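Local coordinates for protein putative neuraminyllactose-binding hemagglutinin homolog (PDB 3BGH) that probably acts as an outer-membrane lipoprotein adhesin that recognises sialylated glycans, though its function is not established, at residues 148-156 and 196-205. Residues are numbered along the deposited sequence; the frame is centred on the assembly and turned at random.
Sequences FGIDVSKIK and QAYHKVMVHI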
ATOM      1  N   PHE A 148      -9.473  12.216   4.895  1.00 44.88           N
ATOM      2  CA  PHE A 148      -9.992  11.896   3.567  1.00 44.99           C
ATOM      3  C   PHE A 148      -8.898  11.091   2.867  1.00 45.56           C
ATOM      4  O   PHE A 148      -7.746  11.504   2.824  1.00 45.26           O
ATOM      5  CB  PHE A 148     -10.387  13.172   2.801  1.00 43.76           C
ATOM      6  CG  PHE A 148     -10.525  12.984   1.302  1.00 41.12           C
ATOM      7  CD1 PHE A 148      -9.529  13.427   0.447  1.00 40.80           C
ATOM      8  CD2 PHE A 148     -11.655  12.380   0.749  1.00 42.93           C
ATOM      9  CE1 PHE A 148      -9.632  13.287  -0.955  1.00 41.34           C
ATOM     10  CE2 PHE A 148     -11.786  12.188  -0.661  1.00 43.54           C
ATOM     11  CZ  PHE A 148     -10.764  12.660  -1.518  1.00 42.50           C
ATOM     12  N   GLY A 149      -9.268   9.917   2.371  1.00 45.83           N
ATOM     13  CA  GLY A 149      -8.316   8.999   1.771  1.00 45.62           C
ATOM     14  C   GLY A 149      -8.412   8.906   0.257  1.00 46.67           C
ATOM     15  O   GLY A 149      -9.479   9.051  -0.327  1.00 46.56           O
ATOM     16  N   ILE A 150      -7.267   8.710  -0.392  1.00 47.38           N
ATOM     17  CA  ILE A 150      -7.258   8.348  -1.775  1.00 47.10           C
ATOM     18  C   ILE A 150      -6.445   7.089  -1.843  1.00 47.93           C
ATOM     19  O   ILE A 150      -5.271   7.058  -1.430  1.00 49.41           O
ATOM     20  CB  ILE A 150      -6.668   9.428  -2.669  1.00 47.17           C
ATOM     21  CG1 ILE A 150      -7.183  10.814  -2.271  1.00 45.72           C
ATOM     22  CG2 ILE A 150      -6.986   9.124  -4.105  1.00 46.54           C
ATOM     23  CD1 ILE A 150      -6.171  11.649  -1.480  1.00 46.26           C
ATOM     24  N   ASP A 151      -7.105   6.033  -2.275  1.00 47.09           N
ATOM     25  CA  ASP A 151      -6.483   4.780  -2.596  1.00 47.22           C
ATOM     26  C   ASP A 151      -5.799   4.918  -3.967  1.00 47.21           C
ATOM     27  O   ASP A 151      -6.433   5.313  -4.979  1.00 45.89           O
ATOM     28  CB  ASP A 151      -7.572   3.710  -2.659  1.00 47.78           C
ATOM     29  CG  ASP A 151      -7.046   2.329  -3.013  1.00 51.85           C
ATOM     30  OD1 ASP A 151      -5.842   2.122  -3.296  1.00 55.40           O
ATOM     31  OD2 ASP A 151      -7.878   1.415  -3.033  1.00 58.26           O
ATOM     32  N   VAL A 152      -4.517   4.565  -4.005  1.00 46.07           N
ATOM     33  CA  VAL A 152      -3.753   4.653  -5.239  1.00 45.77           C
ATOM     34  C   VAL A 152      -3.246   3.269  -5.646  1.00 46.12           C
ATOM     35  O   VAL A 152      -2.314   3.153  -6.412  1.00 46.36           O
ATOM     36  CB  VAL A 152      -2.523   5.635  -5.101  1.00 46.95           C
ATOM     37  CG1 VAL A 152      -2.983   7.107  -4.987  1.00 44.30           C
ATOM     38  CG2 VAL A 152      -1.563   5.199  -3.944  1.00 42.21           C
ATOM     39  N   SER A 153      -3.849   2.213  -5.129  1.00 46.42           N
ATOM     40  CA  SER A 153      -3.443   0.864  -5.516  1.00 47.27           C
ATOM     41  C   SER A 153      -4.139   0.361  -6.792  1.00 48.17           C
ATOM     42  O   SER A 153      -5.068   0.991  -7.295  1.00 48.20           O
ATOM     43  CB  SER A 153      -3.696  -0.074  -4.366  1.00 46.19           C
ATOM     44  OG  SER A 153      -5.076  -0.364  -4.282  1.00 47.75           O
ATOM     45  N   LYS A 154      -3.686  -0.780  -7.307  1.00 49.62           N
ATOM     46  CA  LYS A 154      -4.230  -1.390  -8.554  1.00 50.57           C
ATOM     47  C   LYS A 154      -4.041  -0.598  -9.850  1.00 50.31           C
ATOM     48  O   LYS A 154      -4.663  -0.910 -10.872  1.00 51.10           O
ATOM     49  CB  LYS A 154      -5.706  -1.824  -8.406  1.00 50.63           C
ATOM     50  CG  LYS A 154      -5.988  -2.682  -7.195  1.00 53.73           C
ATOM     51  CD  LYS A 154      -5.708  -4.141  -7.429  1.00 61.77           C
ATOM     52  CE  LYS A 154      -6.622  -5.033  -6.530  1.00 65.21           C
ATOM     53  NZ  LYS A 154      -6.408  -6.493  -6.785  1.00 68.13           N
ATOM     54  N   ILE A 155      -3.186   0.407  -9.833  1.00 50.30           N
ATOM     55  CA  ILE A 155      -2.765   1.041 -11.072  1.00 50.93           C
ATOM     56  C   ILE A 155      -1.733   0.208 -11.871  1.00 51.80           C
ATOM     57  O   ILE A 155      -0.653  -0.104 -11.364  1.00 52.18           O
ATOM     58  CB  ILE A 155      -2.295   2.488 -10.816  1.00 51.31           C
ATOM     59  CG1 ILE A 155      -3.470   3.302 -10.209  1.00 52.27           C
ATOM     60  CG2 ILE A 155      -1.852   3.103 -12.101  1.00 50.63           C
ATOM     61  CD1 ILE A 155      -3.180   4.744  -9.881  1.00 50.02           C
ATOM     62  N   LYS A 156      -2.045  -0.120 -13.129  1.00 52.61           N
ATOM     63  CA  LYS A 156      -1.228  -1.093 -13.893  1.00 53.45           C
ATOM     64  C   LYS A 156      -0.534  -0.550 -15.155  1.00 54.04           C
ATOM     65  O   LYS A 156      -1.068   0.300 -15.888  1.00 54.80           O
ATOM     66  CB  LYS A 156      -2.042  -2.349 -14.300  1.00 52.74           C
ATOM     67  CG  LYS A 156      -3.143  -2.817 -13.362  1.00 52.75           C
ATOM     68  CD  LYS A 156      -3.792  -4.158 -13.848  1.00 54.05           C
ATOM     69  CE  LYS A 156      -5.068  -4.527 -13.073  1.00 55.66           C
ATOM     70  NZ  LYS A 156      -5.223  -6.030 -12.851  1.00 56.82           N
ATOM     71  N   GLN A 196      -0.358   8.363 -13.332  1.00 53.58           N
ATOM     72  CA  GLN A 196      -1.757   8.040 -13.117  1.00 55.03           C
ATOM     73  C   GLN A 196      -2.091   8.221 -11.655  1.00 53.55           C
ATOM     74  O   GLN A 196      -3.170   8.654 -11.340  1.00 53.89           O
ATOM     75  CB  GLN A 196      -2.085   6.607 -13.505  1.00 55.59           C
ATOM     76  CG  GLN A 196      -2.290   6.321 -14.964  1.00 58.83           C
ATOM     77  CD  GLN A 196      -2.696   4.849 -15.193  1.00 59.02           C
ATOM     78  OE1 GLN A 196      -1.948   4.069 -15.803  1.00 64.21           O
ATOM     79  NE2 GLN A 196      -3.872   4.466 -14.677  1.00 60.88           N
ATOM     80  N   ALA A 197      -1.161   7.912 -10.753  1.00 52.74           N
ATOM     81  CA  ALA A 197      -1.442   8.132  -9.340  1.00 51.20           C
ATOM     82  C   ALA A 197      -1.492   9.622  -9.000  1.00 50.49           C
ATOM     83  O   ALA A 197      -2.300  10.054  -8.160  1.00 49.90           O
ATOM     84  CB  ALA A 197      -0.431   7.395  -8.438  1.00 51.47           C
ATOM     85  N   TYR A 198      -0.621  10.407  -9.629  1.00 49.54           N
ATOM     86  CA  TYR A 198      -0.595  11.831  -9.346  1.00 49.31           C
ATOM     87  C   TYR A 198      -1.917  12.461  -9.807  1.00 49.71           C
ATOM     88  O   TYR A 198      -2.527  13.195  -9.052  1.00 50.08           O
ATOM     89  CB  TYR A 198       0.586  12.543 -10.023  1.00 48.24           C
ATOM     90  CG  TYR A 198       0.633  14.008  -9.617  1.00 47.30           C
ATOM     91  CD1 TYR A 198       1.368  14.427  -8.520  1.00 43.86           C
ATOM     92  CD2 TYR A 198      -0.115  14.961 -10.302  1.00 46.42           C
ATOM     93  CE1 TYR A 198       1.395  15.766  -8.156  1.00 43.96           C
ATOM     94  CE2 TYR A 198      -0.098  16.292  -9.941  1.00 43.18           C
ATOM     95  CZ  TYR A 198       0.644  16.687  -8.871  1.00 44.86           C
ATOM     96  OH  TYR A 198       0.630  18.025  -8.512  1.00 47.33           O
ATOM     97  N   HIS A 199      -2.336  12.157 -11.035  1.00 49.82           N
ATOM     98  CA  HIS A 199      -3.601  12.616 -11.595  1.00 51.63           C
ATOM     99  C   HIS A 199      -4.768  12.254 -10.645  1.00 51.66           C
ATOM    100  O   HIS A 199      -5.467  13.156 -10.203  1.00 52.17           O
ATOM    101  CB  HIS A 199      -3.800  12.054 -13.025  1.00 52.02           C
ATOM    102  CG  HIS A 199      -5.103  12.441 -13.674  1.00 56.26           C
ATOM    103  ND1 HIS A 199      -5.292  13.645 -14.330  1.00 56.69           N
ATOM    104  CD2 HIS A 199      -6.267  11.753 -13.818  1.00 59.32           C
ATOM    105  CE1 HIS A 199      -6.517  13.694 -14.825  1.00 57.86           C
ATOM    106  NE2 HIS A 199      -7.129  12.556 -14.534  1.00 61.86           N
ATOM    107  N   LYS A 200      -4.934  10.962 -10.296  1.00 50.58           N
ATOM    108  CA  LYS A 200      -5.965  10.549  -9.343  1.00 49.90           C
ATOM    109  C   LYS A 200      -5.945  11.292  -7.995  1.00 50.02           C
ATOM    110  O   LYS A 200      -7.024  11.643  -7.495  1.00 50.34           O
ATOM    111  CB  LYS A 200      -5.955   9.030  -9.088  1.00 50.12           C
ATOM    112  CG  LYS A 200      -7.158   8.560  -8.250  1.00 48.77           C
ATOM    113  CD  LYS A 200      -7.085   7.084  -7.792  1.00 49.86           C
ATOM    114  CE  LYS A 200      -8.414   6.598  -7.177  1.00 48.29           C
ATOM    115  NZ  LYS A 200      -8.484   5.126  -6.886  1.00 48.44           N
ATOM    116  N   VAL A 201      -4.764  11.522  -7.402  1.00 48.63           N
ATOM    117  CA  VAL A 201      -4.726  12.257  -6.114  1.00 49.09           C
ATOM    118  C   VAL A 201      -5.275  13.704  -6.273  1.00 49.31           C
ATOM    119  O   VAL A 201      -6.136  14.154  -5.514  1.00 49.02           O
ATOM    120  CB  VAL A 201      -3.296  12.278  -5.407  1.00 48.04           C
ATOM    121  CG1 VAL A 201      -3.314  13.150  -4.204  1.00 44.65           C
ATOM    122  CG2 VAL A 201      -2.888  10.882  -4.977  1.00 48.05           C
ATOM    123  N   MET A 202      -4.755  14.419  -7.248  1.00 49.59           N
ATOM    124  CA  MET A 202      -5.164  15.797  -7.445  1.00 50.05           C
ATOM    125  C   MET A 202      -6.663  15.917  -7.730  1.00 51.09           C
ATOM    126  O   MET A 202      -7.300  16.816  -7.205  1.00 52.20           O
ATOM    127  CB  MET A 202      -4.339  16.443  -8.553  1.00 49.92           C
ATOM    128  CG  MET A 202      -2.941  16.914  -8.113  1.00 47.02           C
ATOM    129  SD  MET A 202      -2.957  18.090  -6.782  1.00 42.75           S
ATOM    130  CE  MET A 202      -3.953  19.379  -7.504  1.00 44.81           C
ATOM    131  N   VAL A 203      -7.225  15.022  -8.547  1.00 52.00           N
ATOM    132  CA  VAL A 203      -8.652  15.039  -8.870  1.00 52.65           C
ATOM    133  C   VAL A 203      -9.512  14.785  -7.636  1.00 53.07           C
ATOM    134  O   VAL A 203     -10.535  15.435  -7.426  1.00 54.33           O
ATOM    135  CB  VAL A 203      -9.017  13.949  -9.899  1.00 53.42           C
ATOM    136  CG1 VAL A 203     -10.529  13.784  -9.998  1.00 52.64           C
ATOM    137  CG2 VAL A 203      -8.464  14.272 -11.285  1.00 53.25           C
ATOM    138  N   HIS A 204      -9.131  13.810  -6.826  1.00 52.67           N
ATOM    139  CA  HIS A 204      -9.943  13.473  -5.681  1.00 51.66           C
ATOM    140  C   HIS A 204      -9.838  14.562  -4.633  1.00 51.28           C
ATOM    141  O   HIS A 204     -10.831  14.931  -4.074  1.00 51.12           O
ATOM    142  CB  HIS A 204      -9.570  12.093  -5.118  1.00 50.79           C
ATOM    143  CG  HIS A 204     -10.096  10.948  -5.931  1.00 50.31           C
ATOM    144  ND1 HIS A 204     -10.652   9.822  -5.362  1.00 47.05           N
ATOM    145  CD2 HIS A 204     -10.146  10.755  -7.271  1.00 49.72           C
ATOM    146  CE1 HIS A 204     -11.027   8.992  -6.318  1.00 49.14           C
ATOM    147  NE2 HIS A 204     -10.729   9.531  -7.488  1.00 47.67           N
ATOM    148  N   ILE A 205      -8.645  15.077  -4.369  1.00 51.86           N
ATOM    149  CA  ILE A 205      -8.519  16.130  -3.382  1.00 52.98           C
ATOM    150  C   ILE A 205      -9.181  17.429  -3.840  1.00 54.23           C
ATOM    151  O   ILE A 205      -9.823  18.090  -3.049  1.00 54.60           O
ATOM    152  CB  ILE A 205      -7.082  16.432  -2.995  1.00 52.48           C
ATOM    153  CG1 ILE A 205      -6.540  15.373  -2.045  1.00 51.91           C
ATOM    154  CG2 ILE A 205      -7.019  17.780  -2.241  1.00 52.80           C
ATOM    155  CD1 ILE A 205      -5.037  15.502  -1.781  1.00 50.31           C
TER
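Strand 148-151, which carries Phe-148 and Ile-150, runs roughly antiparallel to helix 196-205 at 154°, their axes 8.9 Å apart at closest approach; in register, Ile-150 is nearest Val-201 and, beyond the strand, Val-152 nearest Ala-197. It belongs to 144-161, an edge strand of the chain's mixed sheet, backbone-bonded to strand 123-137, and helix 186-208 lies along one face of the sheet in a two-layer alpha/beta arrangement. Ile-150 CD1 reaches Ile-205 CG1 at 3.8 Å, the two side chains crossing at about a right angle, while its CG2 branch, anti to the backbone N, slips past His-204 and comes within 3.9 Å of ring atom ND1. At one end Phe-148 meets Ile-205 CG1 with the edge of its ring (CE1, 3.9 Å), and its CZ also rests against the His-204 backbone. Past the strand, Val-152 CG1 packs on Val-201 CG2 at 3.8 Å. Ile-155 then splits its branches: CD1, at the end of an extended chain (chi2 179°), lies over the Ala-197 backbone, and CG2 lies against the Gln-196 amide, 3.5 Å from NE2. The polar tie comes from Lys-200, whose extended side chain passes Ile-150 and delivers NZ to the Asp-151 carbonyl O at 2.8 Å, tilted 23° from the carbonyl plane. The Asp-151 carboxylate turns instead to its own chain: where the strand is interrupted, OD1 takes Ser-153 N in an Asx turn and Ser-153 OG through its syn lone pair. Ser-128 OG bonds both Val-152 O and Ile-155 N, tying that section to the sheet. The helix is thus seated mainly by aliphatic packing, with one lysine bond directed at the main chain; Asp-151 OD1, 5.4 Å from Lys-200 NZ, probably adds only a longer-range attraction.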